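Local coordinates for separin (PDB 5U1T), which is a caspase-like cysteine protease that cleaves the MCD1/SCC1 subunit of cohesin at anaphase onset and is held inactive by securin for most of the cell cycle, at residues 1073-1078 and 1116-1121; 1024-1029 and 1043-1048; 112-117 and 150-155. All blocks are in the same frame, centred on the assembly; numbering follows the deposited sequence.

How the contacts relate
Contact 3 comes first along the chain, in the N-terminal helical part, where helices 113-117 and 146-158 pack; contact 2 follows, between helices 1012-1028 and 1036-1054, and contact 1 last, between helices 1075-1088 and 1111-1127. Contacts 1 and 2 are neighbours, their centres 16 Å apart, and they meet where T1073 CG2 lies 4.0 Å from S1043 OG. Helix 1062-1072 borders both, so the two contacts belong to one helical cluster. Contact 3 has its centre 108 Å from that of either of the others. It and they lie on opposite sides of the centre of a long, largely helical protein, all away from the cysteine inferred, by similarity, to be catalytic.

Contact 1 (1073-1078 and 1116-1121); sequences TDLPRH and IRVSAA
V1118 lays its CG2 methyl against the side of D1074, 3.5 Å from D1074 CB, in the helix-helix interface where the start of the helix that runs to 1088 meets helix 1111-1127. The two side chains slide past each other in opposite directions, so the contact is made along the flank of the aspartate. V1118 points CG2 at D1074 because that methyl stands anti to its backbone N, while CG1 turns to L1075, 4.4 Å from the leucine CD2. The CA atoms of L1075 and V1118 are 6.6 Å apart, the nearest CA pair between the two segments.

One turn along, H1078 reaches R1117. The guanidinium comes in at the edge of the imidazole, R1117 NH1 to H1078 CE1 3.4 Å, with the two planes 86° apart, so they do not stack. The polar partner of the histidine is E1114, on the same helix as R1117: H1078 NE2 is hydrogen-bonded to E1114 OE1, a bond that ties the two helices together. Helix 1388-1397 covers this interface, with V1389 touching D1074, H1078 and R1117.

The carboxylate of D1074 is held in place as well. Y1388 N bonds to its OD1, and R1077 grips that same oxygen side-on in a salt bridge, NE at 3.0 Å from D1074 OD1 and NH2 at 3.1 Å; OD1 meets NE with its anti lone pair, away from the other carboxylate oxygen.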
loop_
_atom_site.group_PDB
_atom_site.type_symbol
_atom_site.label_atom_id
_atom_site.label_comp_id
_atom_site.label_asym_id
_atom_site.label_seq_id
_atom_site.Cartn_x
_atom_site.Cartn_y
_atom_site.Cartn_z
ATOM N N THR A 1073 2.338 -37.494 17.797
ATOM C CA THR A 1073 0.956 -37.505 17.311
ATOM C C THR A 1073 0.078 -36.651 18.223
ATOM O O THR A 1073 -1.054 -36.336 17.888
ATOM C CB THR A 1073 0.378 -38.938 17.247
ATOM O OG1 THR A 1073 0.647 -39.580 18.485
ATOM C CG2 THR A 1073 1.024 -39.752 16.159
ATOM N N ASP A 1074 0.614 -36.299 19.385
ATOM C CA ASP A 1074 -0.102 -35.476 20.348
ATOM C C ASP A 1074 0.111 -33.967 20.105
ATOM O O ASP A 1074 -0.771 -33.153 20.394
ATOM C CB ASP A 1074 0.330 -35.835 21.764
ATOM C CG ASP A 1074 -0.597 -35.266 22.809
ATOM O OD1 ASP A 1074 -1.827 -35.419 22.639
ATOM O OD2 ASP A 1074 -0.100 -34.670 23.791
ATOM N N LEU A 1075 1.292 -33.614 19.592
ATOM C CA LEU A 1075 1.614 -32.248 19.186
ATOM C C LEU A 1075 0.478 -31.563 18.417
ATOM O O LEU A 1075 -0.015 -30.528 18.857
ATOM C CB LEU A 1075 2.893 -32.226 18.347
ATOM C CG LEU A 1075 4.099 -31.569 19.007
ATOM C CD1 LEU A 1075 5.058 -31.054 17.941
ATOM C CD2 LEU A 1075 3.684 -30.450 19.952
ATOM N N PRO A 1076 0.023 -32.147 17.291
ATOM C CA PRO A 1076 -1.012 -31.424 16.548
ATOM C C PRO A 1076 -2.352 -31.381 17.266
ATOM O O PRO A 1076 -3.247 -30.698 16.795
ATOM C CB PRO A 1076 -1.153 -32.233 15.262
ATOM C CG PRO A 1076 -0.061 -33.259 15.309
ATOM C CD PRO A 1076 0.229 -33.486 16.726
ATOM N N ARG A 1077 -2.511 -32.141 18.343
ATOM C CA ARG A 1077 -3.726 -32.050 19.139
ATOM C C ARG A 1077 -3.628 -30.873 20.110
ATOM O O ARG A 1077 -4.607 -30.189 20.385
ATOM C CB ARG A 1077 -3.976 -33.358 19.904
ATOM C CG ARG A 1077 -4.481 -34.499 19.031
ATOM C CD ARG A 1077 -4.941 -35.681 19.850
ATOM N NE ARG A 1077 -3.863 -36.324 20.598
ATOM C CZ ARG A 1077 -3.435 -37.567 20.374
ATOM N NH1 ARG A 1077 -3.982 -38.296 19.404
ATOM N NH2 ARG A 1077 -2.458 -38.080 21.115
ATOM N N HIS A 1078 -2.413 -30.646 20.598
ATOM C CA HIS A 1078 -2.118 -29.676 21.628
ATOM C C HIS A 1078 -1.903 -28.240 21.081
ATOM O O HIS A 1078 -2.434 -27.271 21.635
ATOM C CB HIS A 1078 -0.884 -30.161 22.393
ATOM C CG HIS A 1078 -0.326 -29.161 23.354
ATOM N ND1 HIS A 1078 -0.994 -28.778 24.496
ATOM C CD2 HIS A 1078 0.842 -28.478 23.349
ATOM C CE1 HIS A 1078 -0.261 -27.892 25.151
ATOM N NE2 HIS A 1078 0.859 -27.699 24.480
ATOM N N ILE A 1116 8.789 -30.462 24.622
ATOM C CA ILE A 1116 9.106 -30.965 25.954
ATOM C C ILE A 1116 7.854 -31.225 26.781
ATOM O O ILE A 1116 7.749 -32.226 27.465
ATOM C CB ILE A 1116 9.988 -29.978 26.725
ATOM C CG1 ILE A 1116 11.135 -29.492 25.845
ATOM C CG2 ILE A 1116 10.486 -30.604 28.027
ATOM C CD1 ILE A 1116 11.858 -28.302 26.427
ATOM N N ARG A 1117 6.910 -30.299 26.707
ATOM C CA ARG A 1117 5.694 -30.376 27.486
ATOM C C ARG A 1117 4.846 -31.559 27.031
ATOM O O ARG A 1117 4.089 -32.129 27.822
ATOM C CB ARG A 1117 4.910 -29.056 27.372
ATOM C CG ARG A 1117 3.508 -29.098 27.977
ATOM C CD ARG A 1117 3.334 -28.121 29.135
ATOM N NE ARG A 1117 3.412 -26.748 28.663
ATOM C CZ ARG A 1117 2.410 -26.092 28.083
ATOM N NH1 ARG A 1117 1.232 -26.680 27.905
ATOM N NH2 ARG A 1117 2.595 -24.835 27.679
ATOM N N VAL A 1118 4.975 -31.937 25.763
ATOM C CA VAL A 1118 4.124 -32.992 25.228
ATOM C C VAL A 1118 4.684 -34.356 25.618
ATOM O O VAL A 1118 3.933 -35.304 25.893
ATOM C CB VAL A 1118 3.952 -32.892 23.679
ATOM C CG1 VAL A 1118 5.207 -33.277 22.930
ATOM C CG2 VAL A 1118 2.838 -33.798 23.228
ATOM N N SER A 1119 6.004 -34.452 25.689
ATOM C CA SER A 1119 6.627 -35.721 25.998
ATOM C C SER A 1119 6.785 -35.863 27.499
ATOM O O SER A 1119 6.889 -36.973 28.022
ATOM C CB SER A 1119 7.974 -35.834 25.307
ATOM O OG SER A 1119 8.863 -34.884 25.853
ATOM N N ALA A 1120 6.811 -34.729 28.193
ATOM C CA ALA A 1120 6.821 -34.749 29.647
ATOM C C ALA A 1120 5.454 -35.184 30.156
ATOM O O ALA A 1120 5.354 -35.834 31.192
ATOM C CB ALA A 1120 7.195 -33.401 30.210
ATOM N N ALA A 1121 4.405 -34.833 29.420
ATOM C CA ALA A 1121 3.054 -35.211 29.801
ATOM C C ALA A 1121 2.942 -36.728 29.798
ATOM O O ALA A 1121 2.471 -37.351 30.755
ATOM C CB ALA A 1121 2.045 -34.605 28.863
#

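Contact 2 (1024-1029 and 1043-1048); sequences ELLESL and SSLSSL
L1026 and L1045 meet with their side chains crossed at about a right angle, and only one methyl of each comes close: L1026 CD2 is 4.2 Å from L1045 CD2. The other branch of L1026 does more of the work. Its CD1 goes past the leucine side chain to the backbone of the opposite helix, 3.6 Å from L1045 O and also 3.6 Å from S1046 CA, with S1046 CB 4.1 Å away. With CG anti to the carbonyl carbon (chi1 -79°), the side chain of L1026 extends toward the other helix.

S1046 offers only the flank of its CB to the leucine and takes its hydroxyl elsewhere: S1046 OG, anti to its own N (chi1 163°), is hydrogen-bonded to N1069 ND2 of helix 1062-1072. L1045 O, touched by the methyl, is also bonded by T1049 OG1 from the next turn of its own helix. L1045 itself continues to I1142 in the loop beyond.

I1042 and T1049 also touch L1026. The leucine is thus a knob in a hole formed by I1042, L1045, S1046 and T1049, spaced i, i+3, i+4 and i+7, the unit of knobs-into-holes packing, in the antiparallel hairpin of helices 1012-1028 and 1036-1054.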
loop_
_atom_site.group_PDB
_atom_site.type_symbol
_atom_site.label_atom_id
_atom_site.label_comp_id
_atom_site.label_asym_id
_atom_site.label_seq_id
_atom_site.Cartn_x
_atom_site.Cartn_y
_atom_site.Cartn_z
ATOM N N GLU A 1024 14.024 -41.619 8.556
ATOM C CA GLU A 1024 15.050 -40.627 8.864
ATOM C C GLU A 1024 14.818 -39.276 8.185
ATOM O O GLU A 1024 15.168 -38.226 8.728
ATOM C CB GLU A 1024 16.418 -41.176 8.488
ATOM C CG GLU A 1024 16.832 -42.293 9.413
ATOM C CD GLU A 1024 17.836 -43.247 8.790
ATOM O OE1 GLU A 1024 18.211 -43.007 7.617
ATOM O OE2 GLU A 1024 18.247 -44.227 9.468
ATOM N N LEU A 1025 14.237 -39.303 6.993
ATOM C CA LEU A 1025 13.872 -38.075 6.315
ATOM C C LEU A 1025 12.774 -37.371 7.103
ATOM O O LEU A 1025 12.757 -36.141 7.186
ATOM C CB LEU A 1025 13.419 -38.358 4.883
ATOM C CG LEU A 1025 12.994 -37.119 4.099
ATOM C CD1 LEU A 1025 14.137 -36.116 4.020
ATOM C CD2 LEU A 1025 12.506 -37.509 2.724
ATOM N N LEU A 1026 11.862 -38.152 7.684
ATOM C CA LEU A 1026 10.788 -37.582 8.490
ATOM C C LEU A 1026 11.373 -37.003 9.768
ATOM O O LEU A 1026 10.857 -36.036 10.320
ATOM C CB LEU A 1026 9.714 -38.624 8.817
ATOM C CG LEU A 1026 8.691 -38.951 7.732
ATOM C CD1 LEU A 1026 7.964 -40.234 8.065
ATOM C CD2 LEU A 1026 7.705 -37.814 7.575
ATOM N N GLU A 1027 12.469 -37.588 10.227
ATOM C CA GLU A 1027 13.057 -37.174 11.483
ATOM C C GLU A 1027 13.910 -35.939 11.294
ATOM O O GLU A 1027 14.186 -35.206 12.244
ATOM C CB GLU A 1027 13.883 -38.311 12.085
ATOM C CG GLU A 1027 13.047 -39.363 12.793
ATOM C CD GLU A 1027 13.727 -40.719 12.846
ATOM O OE1 GLU A 1027 13.227 -41.618 13.576
ATOM O OE2 GLU A 1027 14.762 -40.895 12.156
ATOM N N SER A 1028 14.320 -35.692 10.059
ATOM C CA SER A 1028 15.225 -34.581 9.812
ATOM C C SER A 1028 14.510 -33.238 9.866
ATOM O O SER A 1028 15.129 -32.235 10.223
ATOM C CB SER A 1028 15.934 -34.735 8.464
ATOM O OG SER A 1028 15.045 -34.558 7.377
ATOM N N LEU A 1029 13.218 -33.194 9.547
ATOM C CA LEU A 1029 12.611 -31.895 9.330
ATOM C C LEU A 1029 12.217 -31.149 10.608
ATOM O O LEU A 1029 11.833 -31.739 11.610
ATOM C CB LEU A 1029 11.419 -32.014 8.379
ATOM C CG LEU A 1029 10.431 -33.149 8.388
ATOM C CD1 LEU A 1029 9.577 -33.016 9.600
ATOM C CD2 LEU A 1029 9.594 -33.027 7.135
ATOM N N SER A 1043 2.945 -36.568 11.235
ATOM C CA SER A 1043 2.889 -37.433 12.375
ATOM C C SER A 1043 2.338 -38.769 11.990
ATOM O O SER A 1043 2.833 -39.776 12.411
ATOM C CB SER A 1043 2.038 -36.814 13.463
ATOM O OG SER A 1043 0.676 -37.061 13.244
ATOM N N SER A 1044 1.307 -38.773 11.176
ATOM C CA SER A 1044 0.680 -40.013 10.779
ATOM C C SER A 1044 1.540 -40.806 9.832
ATOM O O SER A 1044 1.527 -42.007 9.811
ATOM C CB SER A 1044 -0.691 -39.751 10.194
ATOM O OG SER A 1044 -0.653 -38.656 9.331
ATOM N N LEU A 1045 2.261 -40.095 9.016
ATOM C CA LEU A 1045 3.216 -40.683 8.082
ATOM C C LEU A 1045 4.366 -41.291 8.856
ATOM O O LEU A 1045 4.993 -42.245 8.437
ATOM C CB LEU A 1045 3.742 -39.604 7.129
ATOM C CG LEU A 1045 3.968 -39.827 5.642
ATOM C CD1 LEU A 1045 2.689 -40.283 4.957
ATOM C CD2 LEU A 1045 4.470 -38.536 5.021
ATOM N N SER A 1046 4.641 -40.700 10.001
ATOM C CA SER A 1046 5.754 -41.103 10.821
ATOM C C SER A 1046 5.421 -42.381 11.603
ATOM O O SER A 1046 6.262 -43.273 11.780
ATOM C CB SER A 1046 6.125 -39.959 11.759
ATOM O OG SER A 1046 6.921 -40.411 12.827
ATOM N N SER A 1047 4.182 -42.474 12.058
ATOM C CA SER A 1047 3.772 -43.642 12.793
ATOM C C SER A 1047 3.425 -44.794 11.836
ATOM O O SER A 1047 3.603 -45.954 12.184
ATOM C CB SER A 1047 2.589 -43.320 13.696
ATOM O OG SER A 1047 1.410 -43.307 12.930
ATOM N N LEU A 1048 2.940 -44.487 10.639
ATOM C CA LEU A 1048 2.713 -45.540 9.662
ATOM C C LEU A 1048 4.034 -46.170 9.228
ATOM O O LEU A 1048 4.133 -47.386 9.108
ATOM C CB LEU A 1048 1.963 -45.021 8.442
ATOM C CG LEU A 1048 1.869 -46.007 7.275
ATOM C CD1 LEU A 1048 1.147 -47.278 7.682
ATOM C CD2 LEU A 1048 1.177 -45.383 6.104
#

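Contact 3 (112-117 and 150-155); sequences SLKNIL and LPHILE
S112 OG takes two weak bonds, from K114 N at 3.2 Å and from N115 N at 3.5 Å, and so caps the short helix whose K114 packs on H152. This N-cap starts helix 113-117, which lies beside helix 146-158 and runs in nearly the same direction, in the N-terminal array of packed helices.

The contact itself is a CH-pi interaction. K114 CG sits over one face of the H152 imidazole, 3.7 Å from the ring centroid and only 9° off the ring normal. The lysine leaves its backbone with CG anti to N and is bent at chi2 (-127°), and this bend leads the rest of the chain across the ring, putting K114 CE 3.8 Å from H152 CE1. The two side chains cross obliquely, with aliphatic carbons rather than the ammonium against the ring.

One turn on from K114, L117 meets I153, the neighbour of H152, more loosely. L117 also packs on L137 and I140 of helix 129-142, whereas I153 rests on F193 of helix 190-203, so the pair lies between those two helices. L117 CD1 lies 4.5 Å from I153 CG1.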
loop_
_atom_site.group_PDB
_atom_site.type_symbol
_atom_site.label_atom_id
_atom_site.label_comp_id
_atom_site.label_asym_id
_atom_site.label_seq_id
_atom_site.Cartn_x
_atom_site.Cartn_y
_atom_site.Cartn_z
ATOM N N SER A 112 1.346 57.158 -29.717
ATOM C CA SER A 112 1.953 58.162 -30.581
ATOM C C SER A 112 3.236 57.596 -31.166
ATOM O O SER A 112 3.755 56.574 -30.697
ATOM C CB SER A 112 2.237 59.458 -29.816
ATOM O OG SER A 112 3.370 59.343 -28.974
ATOM N N LEU A 113 3.769 58.257 -32.190
ATOM C CA LEU A 113 5.017 57.794 -32.778
ATOM C C LEU A 113 6.160 58.018 -31.791
ATOM O O LEU A 113 7.196 57.367 -31.861
ATOM C CB LEU A 113 5.282 58.494 -34.105
ATOM C CG LEU A 113 4.447 58.021 -35.300
ATOM C CD1 LEU A 113 4.963 58.651 -36.606
ATOM C CD2 LEU A 113 4.456 56.491 -35.384
ATOM N N LYS A 114 5.949 58.927 -30.850
ATOM C CA LYS A 114 6.972 59.264 -29.874
ATOM C C LYS A 114 7.223 58.069 -28.964
ATOM O O LYS A 114 8.351 57.830 -28.524
ATOM C CB LYS A 114 6.547 60.503 -29.080
ATOM C CG LYS A 114 7.275 60.739 -27.771
ATOM C CD LYS A 114 6.238 60.910 -26.670
ATOM C CE LYS A 114 6.852 61.209 -25.321
ATOM N NZ LYS A 114 5.784 61.192 -24.273
ATOM N N ASN A 115 6.161 57.309 -28.710
ATOM C CA ASN A 115 6.239 56.106 -27.884
ATOM C C ASN A 115 7.021 54.966 -28.584
ATOM O O ASN A 115 7.782 54.244 -27.946
ATOM C CB ASN A 115 4.826 55.637 -27.503
ATOM C CG ASN A 115 4.098 56.598 -26.544
ATOM O OD1 ASN A 115 4.709 57.240 -25.682
ATOM N ND2 ASN A 115 2.775 56.663 -26.676
ATOM N N ILE A 116 6.819 54.823 -29.893
ATOM C CA ILE A 116 7.626 53.956 -30.745
ATOM C C ILE A 116 9.109 54.307 -30.651
ATOM O O ILE A 116 9.939 53.461 -30.300
ATOM C CB ILE A 116 7.184 54.055 -32.222
ATOM C CG1 ILE A 116 5.713 53.652 -32.369
ATOM C CG2 ILE A 116 8.097 53.246 -33.142
ATOM C CD1 ILE A 116 5.334 52.346 -31.678
ATOM N N LEU A 117 9.425 55.563 -30.952
ATOM C CA LEU A 117 10.791 56.066 -30.943
ATOM C C LEU A 117 11.568 55.782 -29.664
ATOM O O LEU A 117 12.723 55.406 -29.723
ATOM C CB LEU A 117 10.787 57.581 -31.205
ATOM C CG LEU A 117 10.371 58.000 -32.611
ATOM C CD1 LEU A 117 10.281 59.506 -32.720
ATOM C CD2 LEU A 117 11.331 57.442 -33.643
ATOM N N LEU A 150 10.740 67.601 -32.377
ATOM C CA LEU A 150 12.169 67.881 -32.233
ATOM C C LEU A 150 12.795 67.399 -30.913
ATOM O O LEU A 150 13.789 66.681 -30.955
ATOM C CB LEU A 150 12.445 69.376 -32.428
ATOM C CG LEU A 150 13.888 69.789 -32.120
ATOM C CD1 LEU A 150 14.892 69.022 -32.988
ATOM C CD2 LEU A 150 14.047 71.271 -32.290
ATOM N N PRO A 151 12.224 67.771 -29.749
ATOM C CA PRO A 151 12.854 67.277 -28.511
ATOM C C PRO A 151 12.839 65.748 -28.379
ATOM O O PRO A 151 13.726 65.179 -27.744
ATOM C CB PRO A 151 12.010 67.912 -27.410
ATOM C CG PRO A 151 10.686 68.154 -28.056
ATOM C CD PRO A 151 10.999 68.538 -29.467
ATOM N N HIS A 152 11.862 65.085 -28.976
ATOM C CA HIS A 152 11.848 63.627 -28.923
ATOM C C HIS A 152 12.871 63.009 -29.866
ATOM O O HIS A 152 13.464 61.971 -29.567
ATOM C CB HIS A 152 10.462 63.106 -29.253
ATOM C CG HIS A 152 9.392 63.734 -28.431
ATOM N ND1 HIS A 152 9.499 63.866 -27.065
ATOM C CD2 HIS A 152 8.197 64.267 -28.774
ATOM C CE1 HIS A 152 8.413 64.456 -26.600
ATOM N NE2 HIS A 152 7.607 64.708 -27.616
ATOM N N ILE A 153 13.064 63.641 -31.014
ATOM C CA ILE A 153 14.006 63.126 -31.981
ATOM C C ILE A 153 15.406 63.351 -31.447
ATOM O O ILE A 153 16.282 62.497 -31.589
ATOM C CB ILE A 153 13.806 63.778 -33.340
ATOM C CG1 ILE A 153 12.608 63.126 -34.018
ATOM C CG2 ILE A 153 15.018 63.597 -34.211
ATOM C CD1 ILE A 153 11.962 64.003 -35.016
ATOM N N LEU A 154 15.601 64.485 -30.785
ATOM C CA LEU A 154 16.873 64.741 -30.136
ATOM C C LEU A 154 17.106 63.737 -29.003
ATOM O O LEU A 154 18.169 63.130 -28.938
ATOM C CB LEU A 154 16.940 66.178 -29.622
ATOM C CG LEU A 154 16.999 67.250 -30.722
ATOM C CD1 LEU A 154 17.090 68.668 -30.153
ATOM C CD2 LEU A 154 18.137 66.991 -31.707
ATOM N N GLU A 155 16.107 63.537 -28.140
ATOM C CA GLU A 155 16.207 62.592 -27.008
ATOM C C GLU A 155 16.574 61.171 -27.467
ATOM O O GLU A 155 17.465 60.522 -26.906
ATOM C CB GLU A 155 14.889 62.575 -26.213
ATOM C CG GLU A 155 14.647 61.315 -25.376
ATOM C CD GLU A 155 15.531 61.213 -24.129
ATOM O OE1 GLU A 155 15.449 60.172 -23.425
ATOM O OE2 GLU A 155 16.301 62.163 -23.849
#